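Local coordinates for protein laminin subunit ALPHA-1 (Mus musculus, PDB 2JD4) that forms part of the basement-membrane protein laminin-111, its metal-binding LG4-5 domain pair probably anchoring the laminin to cell surfaces, at residues 81-95 against 108-121. The protein carries 4 engineered substitutions. Numbering follows the deposited sequence.
Sequences LHFMFDLGKGRTKVS and VKTEYIKRKAFMTV. With MG (magnesium ion), chain C.
Phe83 turns its ring away from its own backbone N (chi1 168°), which sets the ring over Thr110, while Met119, extended to SD and bent at its last torsion (chi3 68°), lays its sulfur and methyl against Phe83 and Leu81. These side chains fill the interior of a laminin G β-sandwich, where the hairpin of strands 81-86 and 91-95 packs over that of 108-113 and 116-121; no hydrogen bond joins the two hairpins. Thr110 CB stands 3.7 Å from the centroid of the Phe83 ring, almost on the ring normal, a CH-pi contact over the face; Thr110 OG1 is hydrogen-bonded to Tyr61 OH. Met119 slides antiparallel past Val94, its CG 3.7 Å from Val94 CG1, and its CE lies 3.7 Å from Leu81 CB. Replacing Phe83 with alanine would probably open a gap over Thr110 CB and leave that face-on CH-pi contact without its ring. Farther along, the Phe85 ring receives Ala117 CB in its plane, 3.6 Å from CE2; Tyr112 CB and CG lie over one face toward the rim, the two rings meeting obliquely with planes at 38°. The Tyr112 hydroxyl is held by the carbonyl of Arg42, close to the methyls of Leu87. At the end of strand 81-86, Asp86 OD1 accepts from Gly88 N, an Asx turn, and from Gly90 N. Leu87 CD1 packs 3.6 Å from Arg115 NH2, itself hydrogen-bonded to Ala135 O, while Leu87 O joins Asp70, Thr137, Asp139 and two waters in binding the magnesium ion, at 2.3 Å.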
ATOM      1  N   LEU A  81     -15.376   2.843   8.129  1.00 21.30           N
ATOM      2  CA  LEU A  81     -15.002   2.491   9.497  1.00 18.98           C
ATOM      3  C   LEU A  81     -15.922   1.547  10.268  1.00 20.24           C
ATOM      4  O   LEU A  81     -17.150   1.653  10.197  1.00 22.38           O
ATOM      5  CB  LEU A  81     -14.816   3.775  10.311  1.00 18.92           C
ATOM      6  CG  LEU A  81     -13.721   4.725   9.818  1.00 20.98           C
ATOM      7  CD1 LEU A  81     -13.767   6.043  10.597  1.00 24.44           C
ATOM      8  CD2 LEU A  81     -12.370   4.047   9.979  1.00 20.59           C
ATOM      9  N   HIS A  82     -15.301   0.641  11.023  1.00 19.62           N
ATOM     10  CA  HIS A  82     -15.995  -0.338  11.863  1.00 24.18           C
ATOM     11  C   HIS A  82     -15.324  -0.375  13.243  1.00 23.50           C
ATOM     12  O   HIS A  82     -14.113  -0.573  13.341  1.00 21.46           O
ATOM     13  CB  HIS A  82     -15.927  -1.733  11.226  1.00 25.23           C
ATOM     14  CG  HIS A  82     -16.545  -1.803   9.866  1.00 30.11           C
ATOM     15  ND1 HIS A  82     -17.897  -1.984   9.670  1.00 32.50           N
ATOM     16  CD2 HIS A  82     -16.000  -1.680   8.631  1.00 32.01           C
ATOM     17  CE1 HIS A  82     -18.159  -1.970   8.375  1.00 34.79           C
ATOM     18  NE2 HIS A  82     -17.025  -1.786   7.722  1.00 33.87           N
ATOM     19  N   PHE A  83     -16.122  -0.186  14.293  1.00 21.12           N
ATOM     20  CA  PHE A  83     -15.651  -0.187  15.680  1.00 20.12           C
ATOM     21  C   PHE A  83     -16.314  -1.341  16.423  1.00 21.65           C
ATOM     22  O   PHE A  83     -17.542  -1.429  16.458  1.00 20.66           O
ATOM     23  CB  PHE A  83     -16.023   1.158  16.343  1.00 18.40           C
ATOM     24  CG  PHE A  83     -15.860   1.189  17.849  1.00 17.58           C
ATOM     25  CD1 PHE A  83     -14.701   0.719  18.462  1.00 16.33           C
ATOM     26  CD2 PHE A  83     -16.857   1.751  18.652  1.00 16.13           C
ATOM     27  CE1 PHE A  83     -14.532   0.810  19.862  1.00 19.31           C
ATOM     28  CE2 PHE A  83     -16.699   1.845  20.039  1.00 16.12           C
ATOM     29  CZ  PHE A  83     -15.535   1.375  20.646  1.00 16.43           C
ATOM     30  N   MET A  84     -15.515  -2.229  17.007  1.00 21.65           N
ATOM     31  CA  MET A  84     -16.085  -3.351  17.751  1.00 23.30           C
ATOM     32  C   MET A  84     -15.253  -3.746  18.968  1.00 22.97           C
ATOM     33  O   MET A  84     -14.032  -3.551  19.009  1.00 19.08           O
ATOM     34  CB  MET A  84     -16.268  -4.568  16.832  1.00 25.13           C
ATOM     35  CG  MET A  84     -14.994  -5.322  16.489  1.00 28.60           C
ATOM     36  SD  MET A  84     -15.343  -6.823  15.514  1.00 33.35           S
ATOM     37  CE  MET A  84     -15.620  -6.115  13.891  1.00 36.38           C
ATOM     38  N   PHE A  85     -15.927  -4.306  19.964  1.00 20.69           N
ATOM     39  CA  PHE A  85     -15.270  -4.740  21.194  1.00 22.54           C
ATOM     40  C   PHE A  85     -16.062  -5.878  21.826  1.00 24.43           C
ATOM     41  O   PHE A  85     -17.231  -6.081  21.503  1.00 23.03           O
ATOM     42  CB  PHE A  85     -15.164  -3.565  22.178  1.00 21.70           C
ATOM     43  CG  PHE A  85     -16.489  -2.932  22.517  1.00 21.22           C
ATOM     44  CD1 PHE A  85     -17.291  -3.453  23.528  1.00 22.50           C
ATOM     45  CD2 PHE A  85     -16.945  -1.828  21.806  1.00 22.09           C
ATOM     46  CE1 PHE A  85     -18.538  -2.878  23.827  1.00 20.19           C
ATOM     47  CE2 PHE A  85     -18.184  -1.248  22.096  1.00 20.34           C
ATOM     48  CZ  PHE A  85     -18.980  -1.778  23.108  1.00 21.93           C
ATOM     49  N   ASP A  86     -15.413  -6.617  22.718  1.00 24.72           N
ATOM     50  CA  ASP A  86     -16.047  -7.733  23.422  1.00 25.51           C
ATOM     51  C   ASP A  86     -15.611  -7.610  24.876  1.00 25.17           C
ATOM     52  O   ASP A  86     -14.414  -7.615  25.167  1.00 27.03           O
ATOM     53  CB  ASP A  86     -15.559  -9.073  22.860  1.00 26.39           C
ATOM     54  CG  ASP A  86     -16.432 -10.251  23.287  1.00 29.04           C
ATOM     55  OD1 ASP A  86     -16.911 -10.265  24.441  1.00 24.96           O
ATOM     56  OD2 ASP A  86     -16.622 -11.177  22.467  1.00 25.57           O
ATOM     57  N   LEU A  87     -16.577  -7.500  25.781  1.00 24.26           N
ATOM     58  CA  LEU A  87     -16.282  -7.366  27.202  1.00 26.76           C
ATOM     59  C   LEU A  87     -16.071  -8.711  27.897  1.00 29.84           C
ATOM     60  O   LEU A  87     -15.886  -8.765  29.115  1.00 30.68           O
ATOM     61  CB  LEU A  87     -17.410  -6.601  27.899  1.00 26.65           C
ATOM     62  CG  LEU A  87     -17.844  -5.279  27.258  1.00 23.43           C
ATOM     63  CD1 LEU A  87     -18.934  -4.642  28.107  1.00 26.47           C
ATOM     64  CD2 LEU A  87     -16.652  -4.325  27.138  1.00 25.88           C
ATOM     65  N   GLY A  88     -16.104  -9.796  27.130  1.00 31.15           N
ATOM     66  CA  GLY A  88     -15.899 -11.110  27.722  1.00 29.21           C
ATOM     67  C   GLY A  88     -17.023 -12.111  27.516  1.00 29.01           C
ATOM     68  O   GLY A  88     -16.831 -13.313  27.724  1.00 27.33           O
ATOM     69  N   LYS A  89     -18.194 -11.634  27.107  1.00 28.17           N
ATOM     70  CA  LYS A  89     -19.334 -12.524  26.891  1.00 32.55           C
ATOM     71  C   LYS A  89     -20.195 -12.146  25.688  1.00 31.82           C
ATOM     72  O   LYS A  89     -21.389 -12.448  25.648  1.00 31.15           O
ATOM     73  CB  LYS A  89     -20.199 -12.575  28.154  1.00 32.97           C
ATOM     74  CG  LYS A  89     -19.467 -13.153  29.353  1.00 40.47           C
ATOM     75  CD  LYS A  89     -20.315 -13.107  30.608  1.00 46.67           C
ATOM     76  CE  LYS A  89     -19.558 -13.692  31.789  1.00 49.79           C
ATOM     77  NZ  LYS A  89     -20.381 -13.687  33.029  1.00 53.53           N
ATOM     78  N   GLY A  90     -19.587 -11.490  24.704  1.00 31.94           N
ATOM     79  CA  GLY A  90     -20.333 -11.099  23.522  1.00 29.61           C
ATOM     80  C   GLY A  90     -19.725  -9.892  22.844  1.00 32.59           C
ATOM     81  O   GLY A  90     -19.115  -9.046  23.501  1.00 35.62           O
ATOM     82  N   ARG A  91     -19.897  -9.804  21.530  1.00 29.20           N
ATOM     83  CA  ARG A  91     -19.347  -8.696  20.764  1.00 28.63           C
ATOM     84  C   ARG A  91     -20.372  -7.621  20.396  1.00 27.50           C
ATOM     85  O   ARG A  91     -21.514  -7.919  20.038  1.00 27.86           O
ATOM     86  CB  ARG A  91     -18.686  -9.233  19.487  1.00 27.58           C
ATOM     87  CG  ARG A  91     -18.118  -8.158  18.570  1.00 30.29           C
ATOM     88  CD  ARG A  91     -17.038  -8.733  17.659  1.00 31.71           C
ATOM     89  NE  ARG A  91     -17.587  -9.566  16.606  1.00 30.80           N
ATOM     90  CZ  ARG A  91     -16.987 -10.638  16.097  1.00 26.12           C
ATOM     91  NH1 ARG A  91     -15.804 -11.025  16.544  1.00 24.40           N
ATOM     92  NH2 ARG A  91     -17.581 -11.326  15.136  1.00 27.65           N
ATOM     93  N   THR A  92     -19.954  -6.364  20.503  1.00 21.65           N
ATOM     94  CA  THR A  92     -20.799  -5.234  20.137  1.00 20.78           C
ATOM     95  C   THR A  92     -20.104  -4.594  18.933  1.00 24.53           C
ATOM     96  O   THR A  92     -18.886  -4.435  18.941  1.00 24.75           O
ATOM     97  CB  THR A  92     -20.896  -4.192  21.282  1.00 24.82           C
ATOM     98  OG1 THR A  92     -21.480  -4.794  22.442  1.00 25.87           O
ATOM     99  CG2 THR A  92     -21.752  -3.013  20.856  1.00 21.97           C
ATOM    100  N   LYS A  93     -20.860  -4.241  17.898  1.00 25.90           N
ATOM    101  CA  LYS A  93     -20.265  -3.636  16.710  1.00 29.51           C
ATOM    102  C   LYS A  93     -20.992  -2.381  16.254  1.00 28.99           C
ATOM    103  O   LYS A  93     -22.216  -2.304  16.320  1.00 28.81           O
ATOM    104  CB  LYS A  93     -20.231  -4.653  15.566  1.00 31.82           C
ATOM    105  CG  LYS A  93     -19.606  -4.132  14.282  1.00 38.17           C
ATOM    106  CD  LYS A  93     -19.334  -5.271  13.306  1.00 41.80           C
ATOM    107  CE  LYS A  93     -18.579  -4.780  12.077  1.00 42.90           C
ATOM    108  NZ  LYS A  93     -18.155  -5.907  11.201  1.00 44.99           N
ATOM    109  N   VAL A  94     -20.229  -1.393  15.796  1.00 27.06           N
ATOM    110  CA  VAL A  94     -20.793  -0.137  15.305  1.00 27.58           C
ATOM    111  C   VAL A  94     -20.124   0.206  13.976  1.00 29.25           C
ATOM    112  O   VAL A  94     -18.922  -0.004  13.810  1.00 29.48           O
ATOM    113  CB  VAL A  94     -20.523   1.041  16.268  1.00 25.48           C
ATOM    114  CG1 VAL A  94     -21.438   2.204  15.927  1.00 27.27           C
ATOM    115  CG2 VAL A  94     -20.697   0.602  17.713  1.00 27.24           C
ATOM    116  N   SER A  95     -20.901   0.730  13.036  1.00 30.86           N
ATOM    117  CA  SER A  95     -20.372   1.115  11.731  1.00 32.46           C
ATOM    118  C   SER A  95     -20.754   2.558  11.444  1.00 33.84           C
ATOM    119  O   SER A  95     -21.687   3.092  12.042  1.00 36.42           O
ATOM    120  CB  SER A  95     -20.934   0.209  10.629  1.00 34.20           C
ATOM    121  OG  SER A  95     -20.502  -1.133  10.794  1.00 36.01           O
ATOM    122  N   VAL A 108     -11.728  11.362  13.909  1.00 19.10           N
ATOM    123  CA  VAL A 108     -12.512  10.173  14.224  1.00 19.74           C
ATOM    124  C   VAL A 108     -12.605   9.948  15.724  1.00 20.89           C
ATOM    125  O   VAL A 108     -11.645  10.168  16.454  1.00 19.44           O
ATOM    126  CB  VAL A 108     -11.884   8.921  13.576  1.00 18.82           C
ATOM    127  CG1 VAL A 108     -12.618   7.664  14.041  1.00 23.12           C
ATOM    128  CG2 VAL A 108     -11.943   9.047  12.047  1.00 18.73           C
ATOM    129  N   LYS A 109     -13.772   9.512  16.179  1.00 20.95           N
ATOM    130  CA  LYS A 109     -13.979   9.250  17.591  1.00 21.83           C
ATOM    131  C   LYS A 109     -14.765   7.953  17.766  1.00 23.44           C
ATOM    132  O   LYS A 109     -15.762   7.732  17.080  1.00 24.97           O
ATOM    133  CB  LYS A 109     -14.749  10.412  18.232  1.00 25.83           C
ATOM    134  CG  LYS A 109     -14.944  10.277  19.736  1.00 36.52           C
ATOM    135  CD  LYS A 109     -16.101  11.147  20.225  1.00 40.75           C
ATOM    136  CE  LYS A 109     -15.913  12.614  19.881  1.00 44.09           C
ATOM    137  NZ  LYS A 109     -17.095  13.418  20.313  1.00 45.86           N
ATOM    138  N   THR A 110     -14.300   7.083  18.657  1.00 22.05           N
ATOM    139  CA  THR A 110     -14.997   5.834  18.933  1.00 23.60           C
ATOM    140  C   THR A 110     -15.291   5.861  20.425  1.00 25.71           C
ATOM    141  O   THR A 110     -14.409   6.154  21.233  1.00 24.79           O
ATOM    142  CB  THR A 110     -14.151   4.583  18.582  1.00 22.68           C
ATOM    143  OG1 THR A 110     -12.967   4.545  19.385  1.00 19.82           O
ATOM    144  CG2 THR A 110     -13.762   4.601  17.106  1.00 23.45           C
ATOM    145  N   GLU A 111     -16.530   5.558  20.792  1.00 23.31           N
ATOM    146  CA  GLU A 111     -16.903   5.610  22.193  1.00 22.77           C
ATOM    147  C   GLU A 111     -17.731   4.477  22.754  1.00 21.38           C
ATOM    148  O   GLU A 111     -18.813   4.179  22.262  1.00 24.48           O
ATOM    149  CB  GLU A 111     -17.652   6.907  22.485  1.00 21.33           C
ATOM    150  CG  GLU A 111     -16.786   8.129  22.629  1.00 31.38           C
ATOM    151  CD  GLU A 111     -17.593   9.340  23.038  1.00 35.89           C
ATOM    152  OE1 GLU A 111     -17.907  10.174  22.160  1.00 39.77           O
ATOM    153  OE2 GLU A 111     -17.928   9.445  24.238  1.00 35.80           O
ATOM    154  N   TYR A 112     -17.194   3.861  23.798  1.00 21.97           N
ATOM    155  CA  TYR A 112     -17.868   2.809  24.536  1.00 23.46           C
ATOM    156  C   TYR A 112     -18.041   3.446  25.910  1.00 26.75           C
ATOM    157  O   TYR A 112     -17.057   3.795  26.562  1.00 26.30           O
ATOM    158  CB  TYR A 112     -16.992   1.566  24.665  1.00 23.08           C
ATOM    159  CG  TYR A 112     -17.209   0.798  25.961  1.00 25.57           C
ATOM    160  CD1 TYR A 112     -18.486   0.387  26.355  1.00 25.82           C
ATOM    161  CD2 TYR A 112     -16.135   0.494  26.799  1.00 25.99           C
ATOM    162  CE1 TYR A 112     -18.686  -0.305  27.563  1.00 28.14           C
ATOM    163  CE2 TYR A 112     -16.321  -0.197  28.004  1.00 24.75           C
ATOM    164  CZ  TYR A 112     -17.598  -0.591  28.380  1.00 28.33           C
ATOM    165  OH  TYR A 112     -17.779  -1.263  29.572  1.00 26.00           O
ATOM    166  N   ILE A 113     -19.279   3.637  26.343  1.00 28.64           N
ATOM    167  CA  ILE A 113     -19.500   4.225  27.653  1.00 32.41           C
ATOM    168  C   ILE A 113     -20.781   3.679  28.279  1.00 32.82           C
ATOM    169  O   ILE A 113     -21.863   3.768  27.697  1.00 33.44           O
ATOM    170  CB  ILE A 113     -19.534   5.772  27.571  1.00 32.25           C
ATOM    171  CG1 ILE A 113     -19.599   6.362  28.982  1.00 36.39           C
ATOM    172  CG2 ILE A 113     -20.702   6.235  26.722  1.00 35.03           C
ATOM    173  CD1 ILE A 113     -19.412   7.860  29.023  1.00 39.72           C
ATOM    174  N   LYS A 114     -20.629   3.082  29.454  1.00 35.51           N
ATOM    175  CA  LYS A 114     -21.741   2.490  30.193  1.00 37.64           C
ATOM    176  C   LYS A 114     -22.304   1.264  29.474  1.00 36.67           C
ATOM    177  O   LYS A 114     -21.675   0.203  29.442  1.00 39.92           O
ATOM    178  CB  LYS A 114     -22.848   3.528  30.413  1.00 38.20           C
ATOM    179  CG  LYS A 114     -22.442   4.749  31.238  1.00 43.00           C
ATOM    180  CD  LYS A 114     -22.061   4.407  32.677  1.00 45.57           C
ATOM    181  CE  LYS A 114     -20.659   3.809  32.783  1.00 50.88           C
ATOM    182  NZ  LYS A 114     -20.226   3.584  34.198  1.00 52.62           N
ATOM    183  N   ARG A 115     -23.490   1.413  28.896  1.00 35.39           N
ATOM    184  CA  ARG A 115     -24.135   0.315  28.184  1.00 34.41           C
ATOM    185  C   ARG A 115     -24.393   0.672  26.723  1.00 33.14           C
ATOM    186  O   ARG A 115     -25.171   0.006  26.043  1.00 35.16           O
ATOM    187  CB  ARG A 115     -25.459  -0.041  28.866  1.00 33.48           C
ATOM    188  CG  ARG A 115     -25.313  -0.774  30.193  1.00 37.53           C
ATOM    189  CD  ARG A 115     -25.100  -2.267  29.976  1.00 38.73           C
ATOM    190  NE  ARG A 115     -23.702  -2.673  30.082  1.00 40.17           N
ATOM    191  CZ  ARG A 115     -23.267  -3.904  29.827  1.00 41.54           C
ATOM    192  NH1 ARG A 115     -24.124  -4.847  29.447  1.00 38.41           N
ATOM    193  NH2 ARG A 115     -21.980  -4.200  29.969  1.00 40.33           N
ATOM    194  N   LYS A 116     -23.737   1.725  26.246  1.00 31.19           N
ATOM    195  CA  LYS A 116     -23.904   2.173  24.868  1.00 30.63           C
ATOM    196  C   LYS A 116     -22.556   2.304  24.155  1.00 28.88           C
ATOM    197  O   LYS A 116     -21.501   2.291  24.787  1.00 27.01           O
ATOM    198  CB  LYS A 116     -24.633   3.522  24.837  1.00 34.65           C
ATOM    199  CG  LYS A 116     -26.126   3.466  25.176  1.00 40.89           C
ATOM    200  CD  LYS A 116     -26.388   3.025  26.616  1.00 44.38           C
ATOM    201  CE  LYS A 116     -25.854   4.030  27.628  1.00 46.53           C
ATOM    202  NZ  LYS A 116     -26.023   3.575  29.040  1.00 38.98           N
ATOM    203  N   ALA A 117     -22.603   2.420  22.833  1.00 30.32           N
ATOM    204  CA  ALA A 117     -21.400   2.573  22.020  1.00 29.28           C
ATOM    205  C   ALA A 117     -21.777   3.316  20.744  1.00 30.37           C
ATOM    206  O   ALA A 117     -22.866   3.113  20.207  1.00 31.33           O
ATOM    207  CB  ALA A 117     -20.815   1.207  21.682  1.00 25.75           C
ATOM    208  N   PHE A 118     -20.892   4.188  20.268  1.00 28.29           N
ATOM    209  CA  PHE A 118     -21.164   4.942  19.048  1.00 28.46           C
ATOM    210  C   PHE A 118     -19.888   5.485  18.396  1.00 25.14           C
ATOM    211  O   PHE A 118     -18.810   5.432  18.985  1.00 21.07           O
ATOM    212  CB  PHE A 118     -22.153   6.078  19.342  1.00 31.16           C
ATOM    213  CG  PHE A 118     -21.652   7.094  20.331  1.00 32.55           C
ATOM    214  CD1 PHE A 118     -21.037   8.265  19.895  1.00 35.14           C
ATOM    215  CD2 PHE A 118     -21.788   6.878  21.697  1.00 31.32           C
ATOM    216  CE1 PHE A 118     -20.566   9.208  20.811  1.00 37.07           C
ATOM    217  CE2 PHE A 118     -21.319   7.812  22.621  1.00 32.16           C
ATOM    218  CZ  PHE A 118     -20.708   8.976  22.178  1.00 35.86           C
ATOM    219  N   MET A 119     -20.020   5.994  17.175  1.00 24.92           N
ATOM    220  CA  MET A 119     -18.877   6.527  16.434  1.00 28.46           C
ATOM    221  C   MET A 119     -19.163   7.906  15.874  1.00 27.88           C
ATOM    222  O   MET A 119     -20.309   8.244  15.588  1.00 32.46           O
ATOM    223  CB  MET A 119     -18.532   5.623  15.255  1.00 29.11           C
ATOM    224  CG  MET A 119     -18.291   4.177  15.586  1.00 31.24           C
ATOM    225  SD  MET A 119     -17.941   3.294  14.058  1.00 37.79           S
ATOM    226  CE  MET A 119     -16.324   4.046  13.660  1.00 23.66           C
ATOM    227  N   THR A 120     -18.106   8.688  15.689  1.00 27.15           N
ATOM    228  CA  THR A 120     -18.238  10.032  15.141  1.00 25.90           C
ATOM    229  C   THR A 120     -17.124  10.288  14.131  1.00 24.82           C
ATOM    230  O   THR A 120     -15.965   9.962  14.383  1.00 26.38           O
ATOM    231  CB  THR A 120     -18.138  11.108  16.249  1.00 23.85           C
ATOM    232  OG1 THR A 120     -19.059  10.803  17.305  1.00 28.40           O
ATOM    233  CG2 THR A 120     -18.462  12.481  15.684  1.00 21.76           C
ATOM    234  N   VAL A 121     -17.483  10.848  12.982  1.00 23.66           N
ATOM    235  CA  VAL A 121     -16.502  11.183  11.957  1.00 25.14           C
ATOM    236  C   VAL A 121     -16.790  12.610  11.523  1.00 24.54           C
ATOM    237  O   VAL A 121     -17.893  12.924  11.083  1.00 26.27           O
ATOM    238  CB  VAL A 121     -16.576  10.238  10.729  1.00 25.03           C
ATOM    239  CG1 VAL A 121     -15.567  10.691   9.657  1.00 23.49           C
ATOM    240  CG2 VAL A 121     -16.262   8.803  11.154  1.00 20.88           C
TER
HETATM  241 MG    MG C4061     -14.392  -8.177  30.735  1.00 30.82          MG
HETATM  242  O   HOH W   1     -13.713 -10.417  30.791  1.00 31.57           O
HETATM  243  O   HOH W   2     -16.015  -8.449  32.261  1.00 27.12           O